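PDB 2Y44: glutamic acid/alanine-rich protein from Trypanosoma congolense, which probably serves as a component of the parasite's surface coat, its elongated helical ectodomain being exposed on the cell and recognised by antibodies. Local coordinates for residues K1-Q6 with A142-D147; A12-A17 with S131-S136; R34-A39 with A69-A74; R82-D87 with E167-T172. All blocks are in the same frame, centred on the assembly; numbering follows the deposited sequence.

Interaction 1 of 4, residues K1-Q6 with A142-D147; sequences KVEEVQ and AELLPD
Leu144 reaches across from near the C-terminal end of helix 131-144 and lays its forked tip on the first turn of helix 2-16, where Glu3 and Glu4 receive it. One branch does most of the touching: CD1 of Leu144 comes within 3.5 Å of Glu4 CA and 3.6 Å of Glu3 O, so the methyl rests on the backbone between the two glutamates as much as on their side chains. With CG of Leu144 anti to its own carbonyl carbon (chi1 -59°), the isobutyl group is thrown out toward that turn. The second branch, CD2, lies 3.8 Å from Glu3 CD, beside the far end of an extended chain whose CG is 3.7 Å from Leu144 CD1. No hydrogen bond joins the segments; the leucine methyls lie against backbone, methylenes and carboxylate ends in van der Waals contact. The setting is an all-helical bundle in which helices 2-16 and 131-144 run in opposite senses, at the periphery of the molecule. On other faces of this turn Val2 and Val5 meet Ala118 of helix 113-120, and Glu3 O accepts a hydrogen bond from Thr7 OG1. Glu4 turns differently from Glu3: its chain bends at chi2 (-116°), carrying the carboxylate away from Leu144 to Leu145, where OE2 of Glu4 approaches CD2 of Leu145 at 3.7 Å, the two side chains meeting almost at a right angle.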
loop_
_atom_site.group_PDB
_atom_site.type_symbol
_atom_site.label_atom_id
_atom_site.label_comp_id
_atom_site.label_asym_id
_atom_site.label_seq_id
_atom_site.Cartn_x
_atom_site.Cartn_y
_atom_site.Cartn_z
ATOM N N LYS A 1 4.934 28.043 14.709
ATOM C CA LYS A 1 5.815 28.784 13.730
ATOM C C LYS A 1 5.656 28.185 12.355
ATOM O O LYS A 1 5.138 27.068 12.234
ATOM C CB LYS A 1 7.271 28.714 14.163
ATOM C CG LYS A 1 7.510 29.410 15.506
ATOM C CD LYS A 1 7.053 30.867 15.456
ATOM C CE LYS A 1 8.110 31.798 14.864
ATOM N NZ LYS A 1 8.137 33.119 15.591
ATOM N N VAL A 2 6.054 28.916 11.309
ATOM C CA VAL A 2 5.726 28.472 9.959
ATOM C C VAL A 2 6.421 27.137 9.606
ATOM O O VAL A 2 5.872 26.333 8.857
ATOM C CB VAL A 2 6.052 29.534 8.904
ATOM C CG1 VAL A 2 7.554 29.748 8.818
ATOM C CG2 VAL A 2 5.471 29.128 7.515
ATOM N N GLU A 3 7.620 26.901 10.153
ATOM C CA GLU A 3 8.283 25.610 9.912
ATOM C C GLU A 3 7.392 24.453 10.376
ATOM O O GLU A 3 7.291 23.409 9.740
ATOM C CB GLU A 3 9.660 25.554 10.592
ATOM C CG GLU A 3 10.410 24.253 10.382
ATOM C CD GLU A 3 11.819 24.270 10.973
ATOM O OE1 GLU A 3 12.081 25.083 11.888
ATOM O OE2 GLU A 3 12.637 23.419 10.540
ATOM N N GLU A 4 6.803 24.613 11.550
ATOM C CA GLU A 4 5.964 23.566 12.083
ATOM C C GLU A 4 4.712 23.367 11.229
ATOM O O GLU A 4 4.255 22.248 11.038
ATOM C CB GLU A 4 5.569 23.974 13.490
ATOM C CG GLU A 4 5.466 22.850 14.368
ATOM C CD GLU A 4 4.079 22.708 14.813
ATOM O OE1 GLU A 4 3.231 22.414 13.931
ATOM O OE2 GLU A 4 3.822 23.049 15.994
ATOM N N VAL A 5 4.159 24.471 10.735
ATOM C CA VAL A 5 2.949 24.410 9.917
ATOM C C VAL A 5 3.212 23.684 8.621
ATOM O O VAL A 5 2.411 22.838 8.209
ATOM C CB VAL A 5 2.411 25.801 9.606
ATOM C CG1 VAL A 5 1.202 25.717 8.680
ATOM C CG2 VAL A 5 1.994 26.512 10.920
ATOM N N GLN A 6 4.344 23.989 7.997
ATOM C CA GLN A 6 4.694 23.360 6.734
ATOM C C GLN A 6 5.025 21.898 6.937
ATOM O O GLN A 6 4.704 21.037 6.115
ATOM C CB GLN A 6 5.890 24.050 6.110
ATOM C CG GLN A 6 5.575 25.418 5.475
ATOM C CD GLN A 6 4.765 25.333 4.154
ATOM O OE1 GLN A 6 3.963 24.409 3.929
ATOM N NE2 GLN A 6 5.005 26.302 3.259
ATOM N N ALA A 142 8.019 15.154 14.442
ATOM C CA ALA A 142 8.483 14.795 15.790
ATOM C C ALA A 142 9.703 15.623 16.195
ATOM O O ALA A 142 9.848 16.077 17.362
ATOM C CB ALA A 142 8.787 13.307 15.885
ATOM N N GLU A 143 10.595 15.830 15.242
ATOM C CA GLU A 143 11.824 16.583 15.497
ATOM C C GLU A 143 11.599 18.031 15.909
ATOM O O GLU A 143 12.396 18.578 16.672
ATOM C CB GLU A 143 12.746 16.522 14.261
ATOM C CG GLU A 143 13.390 15.135 14.091
ATOM C CD GLU A 143 13.773 14.844 12.656
ATOM O OE1 GLU A 143 13.813 15.803 11.853
ATOM O OE2 GLU A 143 14.170 13.688 12.369
ATOM N N LEU A 144 10.515 18.653 15.413
ATOM C CA LEU A 144 10.187 20.036 15.786
ATOM C C LEU A 144 9.546 20.168 17.181
ATOM O O LEU A 144 9.440 21.290 17.711
ATOM C CB LEU A 144 9.224 20.676 14.767
ATOM C CG LEU A 144 9.751 20.717 13.319
ATOM C CD1 LEU A 144 8.812 21.543 12.404
ATOM C CD2 LEU A 144 11.159 21.307 13.309
ATOM N N LEU A 145 9.030 19.057 17.701
ATOM C CA LEU A 145 8.249 19.061 18.912
ATOM C C LEU A 145 8.779 18.064 19.939
ATOM O O LEU A 145 8.171 17.009 20.155
ATOM C CB LEU A 145 6.785 18.751 18.560
ATOM C CG LEU A 145 6.236 19.771 17.559
ATOM C CD1 LEU A 145 5.013 19.218 16.860
ATOM C CD2 LEU A 145 5.865 21.058 18.305
ATOM N N PRO A 146 9.939 18.373 20.540
ATOM C CA PRO A 146 10.573 17.353 21.388
ATOM C C PRO A 146 9.695 16.894 22.549
ATOM O O PRO A 146 9.732 15.727 22.918
ATOM C CB PRO A 146 11.819 18.069 21.925
ATOM C CG PRO A 146 12.216 19.032 20.803
ATOM C CD PRO A 146 10.842 19.518 20.254
ATOM N N ASP A 147 8.875 17.786 23.103
ATOM C CA ASP A 147 7.964 17.365 24.188
ATOM C C ASP A 147 6.938 16.314 23.742
ATOM O O ASP A 147 6.485 15.493 24.542
ATOM C CB ASP A 147 7.255 18.573 24.798
ATOM C CG ASP A 147 8.124 19.316 25.790
ATOM O OD1 ASP A 147 9.054 18.691 26.353
ATOM O OD2 ASP A 147 7.887 20.527 25.986
#

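Interaction 2 of 4, residues A12-A17 with S131-S136; sequences ARQLRA and SKSLES
Gln14 of helix 2-16 and Ser133 of helix 131-144 supply the polar half of this contact. The amide nitrogen NE2 of Gln14 donates to Ser133 OG over 2.8 Å; the bond is somewhat bent (150°), and the hydroxyl oxygen lies 19° out of the amide plane. Ser133 OG also accepts from Thr130 N just ahead of helix 131-144, so a backbone N-H and a side-chain N-H both hold this oxygen. NE2 of Gln14 lies 3.1 Å from Leu134 N as well, but both are donors and no bond joins them.

The apolar half runs along the stem of the same glutamine, where CB of Gln14 meets Leu134 CD1 at 3.8 Å. A bend at chi2 (-75°) lets the glutamine do both jobs, its first methylene lying against the leucine while its amide turns to the serine.

Around this pair the all-helical fold closes in. Gln14 continues onto Ala137 of helix 131-144 and onto Val129 of the preceding loop; Leu134, and Leu15 next to Gln14, both reach Phe159 of helix 149-183, and Leu15 packs further on Ile96 and Thr99 of helix 57-107.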
loop_
_atom_site.group_PDB
_atom_site.type_symbol
_atom_site.label_atom_id
_atom_site.label_comp_id
_atom_site.label_asym_id
_atom_site.label_seq_id
_atom_site.Cartn_x
_atom_site.Cartn_y
_atom_site.Cartn_z
ATOM N N ALA A 12 0.062 15.894 6.712
ATOM C CA ALA A 12 -1.311 15.847 6.235
ATOM C C ALA A 12 -1.398 15.333 4.790
ATOM O O ALA A 12 -2.257 14.513 4.481
ATOM C CB ALA A 12 -1.962 17.214 6.353
ATOM N N ARG A 13 -0.487 15.775 3.928
ATOM C CA ARG A 13 -0.483 15.306 2.500
ATOM C C ARG A 13 -0.196 13.812 2.379
ATOM O O ARG A 13 -0.771 13.107 1.530
ATOM C CB ARG A 13 0.542 16.106 1.676
ATOM C CG ARG A 13 0.140 17.586 1.516
ATOM C CD ARG A 13 0.251 17.981 0.058
ATOM N NE ARG A 13 -0.329 19.291 -0.248
ATOM C CZ ARG A 13 0.353 20.436 -0.234
ATOM N NH1 ARG A 13 1.627 20.455 0.157
ATOM N NH2 ARG A 13 -0.233 21.551 -0.655
ATOM N N GLN A 14 0.715 13.324 3.224
ATOM C CA GLN A 14 0.947 11.877 3.349
ATOM C C GLN A 14 -0.304 11.115 3.781
ATOM O O GLN A 14 -0.690 10.144 3.140
ATOM C CB GLN A 14 2.142 11.580 4.285
ATOM C CG GLN A 14 3.455 12.204 3.828
ATOM C CD GLN A 14 4.087 11.480 2.636
ATOM O OE1 GLN A 14 4.491 12.107 1.638
ATOM N NE2 GLN A 14 4.194 10.176 2.741
ATOM N N LEU A 15 -0.922 11.535 4.888
ATOM C CA LEU A 15 -2.160 10.941 5.343
ATOM C C LEU A 15 -3.261 10.969 4.264
ATOM O O LEU A 15 -3.951 9.981 4.028
ATOM C CB LEU A 15 -2.642 11.638 6.617
ATOM C CG LEU A 15 -1.757 11.468 7.858
ATOM C CD1 LEU A 15 -2.268 12.341 8.991
ATOM C CD2 LEU A 15 -1.619 9.991 8.284
ATOM N N ARG A 16 -3.459 12.119 3.630
ATOM C CA ARG A 16 -4.465 12.204 2.571
ATOM C C ARG A 16 -4.219 11.263 1.377
ATOM O O ARG A 16 -5.150 10.969 0.605
ATOM C CB ARG A 16 -4.565 13.656 2.056
ATOM C CG ARG A 16 -5.001 14.614 3.125
ATOM C CD ARG A 16 -4.744 16.025 2.660
ATOM N NE ARG A 16 -5.000 17.025 3.695
ATOM C CZ ARG A 16 -4.571 18.290 3.602
ATOM N NH1 ARG A 16 -3.820 18.682 2.554
ATOM N NH2 ARG A 16 -4.817 19.147 4.583
ATOM N N ALA A 17 -3.001 10.746 1.256
ATOM C CA ALA A 17 -2.638 9.923 0.114
ATOM C C ALA A 17 -2.874 8.437 0.387
ATOM O O ALA A 17 -2.770 7.644 -0.531
ATOM C CB ALA A 17 -1.187 10.172 -0.320
ATOM N N SER A 131 5.768 3.644 2.760
ATOM C CA SER A 131 6.043 3.578 4.192
ATOM C C SER A 131 7.248 4.464 4.534
ATOM O O SER A 131 7.325 5.039 5.620
ATOM C CB SER A 131 6.264 2.130 4.625
ATOM O OG SER A 131 7.356 1.589 3.882
ATOM N N LYS A 132 8.207 4.567 3.626
ATOM C CA LYS A 132 9.381 5.428 3.866
ATOM C C LYS A 132 9.023 6.931 3.863
ATOM O O LYS A 132 9.433 7.664 4.746
ATOM C CB LYS A 132 10.463 5.189 2.803
ATOM C CG LYS A 132 11.737 5.967 3.096
ATOM C CD LYS A 132 12.624 6.125 1.863
ATOM C CE LYS A 132 13.720 5.075 1.829
ATOM N NZ LYS A 132 14.428 5.083 0.514
ATOM N N SER A 133 8.278 7.396 2.864
ATOM C CA SER A 133 7.941 8.853 2.813
ATOM C C SER A 133 7.036 9.271 3.985
ATOM O O SER A 133 7.193 10.354 4.570
ATOM C CB SER A 133 7.277 9.244 1.496
ATOM O OG SER A 133 6.007 8.613 1.364
ATOM N N LEU A 134 6.143 8.369 4.355
ATOM C CA LEU A 134 5.251 8.571 5.497
ATOM C C LEU A 134 6.050 8.580 6.813
ATOM O O LEU A 134 5.934 9.522 7.595
ATOM C CB LEU A 134 4.212 7.463 5.481
ATOM C CG LEU A 134 3.229 7.301 6.605
ATOM C CD1 LEU A 134 2.353 8.554 6.552
ATOM C CD2 LEU A 134 2.382 6.019 6.306
ATOM N N GLU A 135 6.973 7.626 6.991
ATOM C CA GLU A 135 7.807 7.652 8.202
ATOM C C GLU A 135 8.640 8.933 8.289
ATOM O O GLU A 135 8.814 9.518 9.366
ATOM C CB GLU A 135 8.725 6.422 8.238
ATOM C CG GLU A 135 9.534 6.314 9.520
ATOM C CD GLU A 135 10.195 4.947 9.643
ATOM O OE1 GLU A 135 11.110 4.648 8.846
ATOM O OE2 GLU A 135 9.780 4.166 10.515
ATOM N N SER A 136 9.224 9.348 7.168
ATOM C CA SER A 136 10.044 10.538 7.174
ATOM C C SER A 136 9.242 11.766 7.590
ATOM O O SER A 136 9.711 12.581 8.410
ATOM C CB SER A 136 10.629 10.754 5.792
ATOM O OG SER A 136 11.568 9.711 5.532
#

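Interaction 3 of 4, residues R34-A39 with A69-A74; sequences REASEA and AAAQRA
An alanine-lined, antiparallel pairing of long helices, close in character to an Alacoil, brings Ala36 and Ser37 of helix 18-53 against Ala71 and Ala74 of helix 57-107. The two local axes approach to 8.3 Å with 160° between their directions, and residues 34-39 fall within a predicted coiled coil. At the tightest point CA of Ala36 is 4.8 Å from CA of Ala71, so the backbones come unusually close for packed helices. The methyl of Ala71 sits over the opposing main chain, 3.7 Å from Ala36 O and 4.0 Å from Ser37 CA. In return the methyl of Ala36 lies between two residues three apart on the partner helix, 3.9 Å from CA of Ala71 and 3.9 Å from CB of Ala74. Ser37 stands at the margin: its OG is 4.1 Å from Ala71 CB, while its hydrogen bond goes to Ala33 O within its own helix and a weak one reaches Glu75 of helix 57-107, just beyond the segment. A third helix, 149-183, covers the pair from another direction, with Ala180 on Ala70 and Ala176 on Ala74. Arg34 forms long salt bridges with both Glu35 and Glu38, a network along the side of segment 34-39 facing away from Ala71. No hydrogen bond or charge pair joins residues 34-39 to 69-74. They are matched by shape, and the short separation is possible because their touching residues, three alanines and a serine, carry nothing larger than a methyl or a hydroxymethyl.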
loop_
_atom_site.group_PDB
_atom_site.type_symbol
_atom_site.label_atom_id
_atom_site.label_comp_id
_atom_site.label_asym_id
_atom_site.label_seq_id
_atom_site.Cartn_x
_atom_site.Cartn_y
_atom_site.Cartn_z
ATOM N N ARG A 34 -4.600 -12.287 -11.107
ATOM C CA ARG A 34 -5.215 -12.545 -12.406
ATOM C C ARG A 34 -4.193 -13.155 -13.346
ATOM O O ARG A 34 -4.480 -14.138 -14.005
ATOM C CB ARG A 34 -5.839 -11.266 -13.015
ATOM C CG ARG A 34 -6.231 -11.412 -14.496
ATOM C CD ARG A 34 -6.372 -10.034 -15.155
ATOM N NE ARG A 34 -5.056 -9.480 -15.477
ATOM C CZ ARG A 34 -4.733 -8.193 -15.415
ATOM N NH1 ARG A 34 -5.641 -7.279 -15.087
ATOM N NH2 ARG A 34 -3.497 -7.817 -15.722
ATOM N N GLU A 35 -3.008 -12.563 -13.417
ATOM C CA GLU A 35 -1.979 -13.098 -14.273
ATOM C C GLU A 35 -1.555 -14.484 -13.819
ATOM O O GLU A 35 -1.255 -15.370 -14.643
ATOM C CB GLU A 35 -0.787 -12.172 -14.322
ATOM C CG GLU A 35 -1.130 -10.823 -14.972
ATOM C CD GLU A 35 0.075 -9.920 -15.057
ATOM O OE1 GLU A 35 1.083 -10.363 -15.631
ATOM O OE2 GLU A 35 0.024 -8.790 -14.523
ATOM N N ALA A 36 -1.480 -14.677 -12.501
ATOM C CA ALA A 36 -1.063 -15.977 -12.012
ATOM C C ALA A 36 -2.084 -17.052 -12.395
ATOM O O ALA A 36 -1.743 -18.197 -12.719
ATOM C CB ALA A 36 -0.892 -15.941 -10.505
ATOM N N SER A 37 -3.348 -16.687 -12.285
ATOM C CA SER A 37 -4.417 -17.594 -12.627
ATOM C C SER A 37 -4.426 -17.919 -14.117
ATOM O O SER A 37 -4.742 -19.054 -14.497
ATOM C CB SER A 37 -5.774 -17.014 -12.200
ATOM O OG SER A 37 -5.832 -16.980 -10.794
ATOM N N GLU A 38 -4.107 -16.919 -14.934
ATOM C CA GLU A 38 -3.996 -17.160 -16.387
ATOM C C GLU A 38 -2.857 -18.123 -16.700
ATOM O O GLU A 38 -3.009 -19.021 -17.559
ATOM C CB GLU A 38 -3.825 -15.852 -17.138
ATOM C CG GLU A 38 -5.111 -15.030 -17.168
ATOM C CD GLU A 38 -4.857 -13.577 -17.545
ATOM O OE1 GLU A 38 -3.686 -13.206 -17.777
ATOM O OE2 GLU A 38 -5.826 -12.795 -17.554
ATOM N N ALA A 39 -1.762 -18.014 -15.952
ATOM C CA ALA A 39 -0.631 -18.947 -16.150
ATOM C C ALA A 39 -1.050 -20.344 -15.709
ATOM O O ALA A 39 -0.663 -21.344 -16.338
ATOM C CB ALA A 39 0.649 -18.471 -15.400
ATOM N N ALA A 69 -0.387 -23.972 -7.491
ATOM C CA ALA A 69 -0.037 -23.582 -6.113
ATOM C C ALA A 69 0.320 -22.088 -6.049
ATOM O O ALA A 69 -0.064 -21.385 -5.092
ATOM C CB ALA A 69 1.140 -24.450 -5.616
ATOM N N ALA A 70 1.029 -21.592 -7.070
ATOM C CA ALA A 70 1.394 -20.185 -7.115
ATOM C C ALA A 70 0.194 -19.282 -7.287
ATOM O O ALA A 70 0.112 -18.264 -6.640
ATOM C CB ALA A 70 2.449 -19.904 -8.198
ATOM N N ALA A 71 -0.778 -19.679 -8.115
ATOM C CA ALA A 71 -2.011 -18.905 -8.277
ATOM C C ALA A 71 -2.826 -18.893 -6.993
ATOM O O ALA A 71 -3.405 -17.867 -6.644
ATOM C CB ALA A 71 -2.844 -19.507 -9.431
ATOM N N GLN A 72 -2.770 -20.000 -6.243
ATOM C CA GLN A 72 -3.508 -20.094 -5.003
ATOM C C GLN A 72 -2.913 -19.115 -3.986
ATOM O O GLN A 72 -3.625 -18.369 -3.317
ATOM C CB GLN A 72 -3.347 -21.515 -4.504
ATOM C CG GLN A 72 -4.596 -22.195 -4.285
ATOM C CD GLN A 72 -5.020 -22.013 -2.870
ATOM O OE1 GLN A 72 -5.216 -20.882 -2.419
ATOM N NE2 GLN A 72 -5.142 -23.119 -2.137
ATOM N N ARG A 73 -1.601 -19.091 -3.928
ATOM C CA ARG A 73 -0.905 -18.141 -3.060
ATOM C C ARG A 73 -1.259 -16.680 -3.427
ATOM O O ARG A 73 -1.488 -15.832 -2.564
ATOM C CB ARG A 73 0.611 -18.371 -3.101
ATOM C CG ARG A 73 1.075 -19.688 -2.431
ATOM C CD ARG A 73 2.592 -19.682 -2.214
ATOM N NE ARG A 73 3.313 -19.690 -3.488
ATOM C CZ ARG A 73 3.571 -20.792 -4.197
ATOM N NH1 ARG A 73 3.117 -21.976 -3.787
ATOM N NH2 ARG A 73 4.167 -20.694 -5.374
ATOM N N ALA A 74 -1.277 -16.397 -4.715
ATOM C CA ALA A 74 -1.670 -15.069 -5.188
ATOM C C ALA A 74 -3.069 -14.731 -4.743
ATOM O O ALA A 74 -3.295 -13.606 -4.285
ATOM C CB ALA A 74 -1.528 -14.940 -6.759
#

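Interaction 4 of 4, residues R82-D87 with E167-T172; sequences RKHAAD and EDDVRT
The imidazole of His84 presents its edge to Asp169, and the two flat groups lie almost in one plane, 9° apart. At that edge ND1 of His84 donates to OD2 of Asp169 over 2.6 Å, a short and nearly straight bond (167°) that uses the syn lone pair of OD2, on the side of the other carboxylate oxygen. OD1 of Asp169 follows along the same rim, 3.4 Å from CE1 of His84. A second flat group, the guanidinium of Arg171, has one face turned back on its own helix, where Glu167 O and Asp168 CA both lie toward its rim, Asp168 CA being 3.5 Å from the plane. The setting is the middle of the elongated helical bundle, where helix 57-107 and helix 149-183 pass each other in broadly opposite senses. Within segments 82-87 and 167-172 the nearest CA atoms, of His84 and Asp169, are 8.7 Å apart, and this pair of side chains bridges them. In His84, CG lies anti to the carbonyl carbon (chi1 -62°), which swings the ring out across the gap; Asp169 has the same kind of first torsion and comes to meet it. Asp169 is buried, resting on Val77 and Ala81 of helix 57-107, while His84 packs on Ser165 and Leu166 of helix 149-183. A carboxylate so placed would probably favour the protonated ring and hold its rotation. On the flank of segment 167-172, Arg171 NH2 makes a salt bridge with Asp168 OD1 at 3.0 Å, and Thr172 OG1 donates to Asp168 O at 2.9 Å.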
loop_
_atom_site.group_PDB
_atom_site.type_symbol
_atom_site.label_atom_id
_atom_site.label_comp_id
_atom_site.label_asym_id
_atom_site.label_seq_id
_atom_site.Cartn_x
_atom_site.Cartn_y
_atom_site.Cartn_z
ATOM N N ARG A 82 -7.005 -6.619 0.603
ATOM C CA ARG A 82 -8.265 -5.863 0.761
ATOM C C ARG A 82 -8.496 -5.550 2.247
ATOM O O ARG A 82 -8.956 -4.458 2.617
ATOM C CB ARG A 82 -9.446 -6.689 0.224
ATOM C CG ARG A 82 -9.486 -6.679 -1.292
ATOM C CD ARG A 82 -10.388 -7.777 -1.813
ATOM N NE ARG A 82 -10.647 -7.548 -3.234
ATOM C CZ ARG A 82 -11.103 -8.463 -4.079
ATOM N NH1 ARG A 82 -11.414 -9.682 -3.659
ATOM N NH2 ARG A 82 -11.251 -8.144 -5.359
ATOM N N LYS A 83 -8.092 -6.469 3.094
ATOM C CA LYS A 83 -8.241 -6.280 4.542
ATOM C C LYS A 83 -7.248 -5.232 5.014
ATOM O O LYS A 83 -7.591 -4.338 5.783
ATOM C CB LYS A 83 -7.998 -7.588 5.270
ATOM C CG LYS A 83 -9.118 -8.630 5.095
ATOM C CD LYS A 83 -8.682 -9.977 5.692
ATOM C CE LYS A 83 -9.737 -11.075 5.488
ATOM N NZ LYS A 83 -9.235 -12.396 6.072
ATOM N N HIS A 84 -5.997 -5.367 4.589
ATOM C CA HIS A 84 -4.967 -4.391 4.963
ATOM C C HIS A 84 -5.301 -2.985 4.496
ATOM O O HIS A 84 -5.111 -2.033 5.216
ATOM C CB HIS A 84 -3.616 -4.815 4.430
ATOM C CG HIS A 84 -3.138 -6.117 4.993
ATOM N ND1 HIS A 84 -2.234 -6.927 4.340
ATOM C CD2 HIS A 84 -3.446 -6.748 6.147
ATOM C CE1 HIS A 84 -1.964 -7.975 5.096
ATOM N NE2 HIS A 84 -2.717 -7.910 6.181
ATOM N N ALA A 85 -5.885 -2.883 3.317
ATOM C CA ALA A 85 -6.240 -1.579 2.772
ATOM C C ALA A 85 -7.374 -0.953 3.593
ATOM O O ALA A 85 -7.319 0.251 3.909
ATOM C CB ALA A 85 -6.660 -1.749 1.318
ATOM N N ALA A 86 -8.405 -1.746 3.882
ATOM C CA ALA A 86 -9.582 -1.209 4.616
ATOM C C ALA A 86 -9.176 -0.897 6.079
ATOM O O ALA A 86 -9.673 0.079 6.668
ATOM C CB ALA A 86 -10.725 -2.152 4.565
ATOM N N ASP A 87 -8.300 -1.711 6.659
ATOM C CA ASP A 87 -7.812 -1.418 8.019
ATOM C C ASP A 87 -7.077 -0.070 8.016
ATOM O O ASP A 87 -7.247 0.776 8.910
ATOM C CB ASP A 87 -6.818 -2.484 8.512
ATOM C CG ASP A 87 -7.461 -3.832 8.853
ATOM O OD1 ASP A 87 -8.698 -3.960 8.931
ATOM O OD2 ASP A 87 -6.684 -4.787 9.059
ATOM N N GLU A 167 2.651 -2.978 1.116
ATOM C CA GLU A 167 3.851 -3.082 0.262
ATOM C C GLU A 167 4.323 -4.523 0.235
ATOM O O GLU A 167 4.689 -5.026 -0.823
ATOM C CB GLU A 167 4.979 -2.149 0.743
ATOM C CG GLU A 167 4.718 -0.678 0.422
ATOM C CD GLU A 167 5.521 0.271 1.310
ATOM O OE1 GLU A 167 6.262 -0.208 2.203
ATOM O OE2 GLU A 167 5.388 1.498 1.106
ATOM N N ASP A 168 4.244 -5.206 1.374
ATOM C CA ASP A 168 4.615 -6.635 1.409
ATOM C C ASP A 168 3.600 -7.434 0.612
ATOM O O ASP A 168 3.946 -8.330 -0.149
ATOM C CB ASP A 168 4.667 -7.185 2.823
ATOM C CG ASP A 168 5.262 -8.592 2.880
ATOM O OD1 ASP A 168 6.412 -8.781 2.416
ATOM O OD2 ASP A 168 4.559 -9.518 3.325
ATOM N N ASP A 169 2.328 -7.088 0.752
ATOM C CA ASP A 169 1.313 -7.758 -0.060
ATOM C C ASP A 169 1.624 -7.667 -1.570
ATOM O O ASP A 169 1.581 -8.694 -2.282
ATOM C CB ASP A 169 -0.042 -7.111 0.181
ATOM C CG ASP A 169 -0.586 -7.364 1.539
ATOM O OD1 ASP A 169 -0.163 -8.331 2.213
ATOM O OD2 ASP A 169 -1.517 -6.624 1.867
ATOM N N VAL A 170 1.941 -6.462 -2.054
ATOM C CA VAL A 170 2.317 -6.246 -3.450
ATOM C C VAL A 170 3.488 -7.157 -3.870
ATOM O O VAL A 170 3.351 -7.937 -4.821
ATOM C CB VAL A 170 2.599 -4.746 -3.763
ATOM C CG1 VAL A 170 3.217 -4.563 -5.147
ATOM C CG2 VAL A 170 1.264 -3.933 -3.637
ATOM N N ARG A 171 4.552 -7.168 -3.064
ATOM C CA ARG A 171 5.684 -8.038 -3.345
ATOM C C ARG A 171 5.284 -9.529 -3.390
ATOM O O ARG A 171 5.741 -10.288 -4.281
ATOM C CB ARG A 171 6.812 -7.814 -2.317
ATOM C CG ARG A 171 7.514 -6.453 -2.493
ATOM C CD ARG A 171 8.777 -6.350 -1.611
ATOM N NE ARG A 171 8.534 -6.689 -0.216
ATOM C CZ ARG A 171 8.203 -5.823 0.742
ATOM N NH1 ARG A 171 8.091 -4.517 0.482
ATOM N NH2 ARG A 171 8.026 -6.276 1.983
ATOM N N THR A 172 4.575 -9.968 -2.356
ATOM C CA THR A 172 4.185 -11.373 -2.209
ATOM C C THR A 172 3.328 -11.860 -3.387
ATOM O O THR A 172 3.600 -12.925 -3.968
ATOM C CB THR A 172 3.442 -11.552 -0.884
ATOM O OG1 THR A 172 4.342 -11.209 0.181
ATOM C CG2 THR A 172 2.947 -12.972 -0.694
#

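Two of the contacts hold the same pair of elements: interactions 1 and 2 both join helix 2-16 to helix 131-144, their centres about 16 Å apart. Interaction 1 is a surface contact without hydrogen bonds, whereas interaction 2, partly buried, adds one to its apolar packing. Interactions 3 and 4 share helix 57-107 but differ in spacing: the buried interaction 3 brings backbones together through small residues, and the partly buried interaction 4 spans a wider gap with a single histidine-carboxylate bond. Interaction 4, nearest the chain's centre, touches interaction 2 through a hydrogen bond between Ser131 OG and Glu167 OE1. Interactions 1 and 3 lie on opposite sides of that centre, about 47 Å between centres.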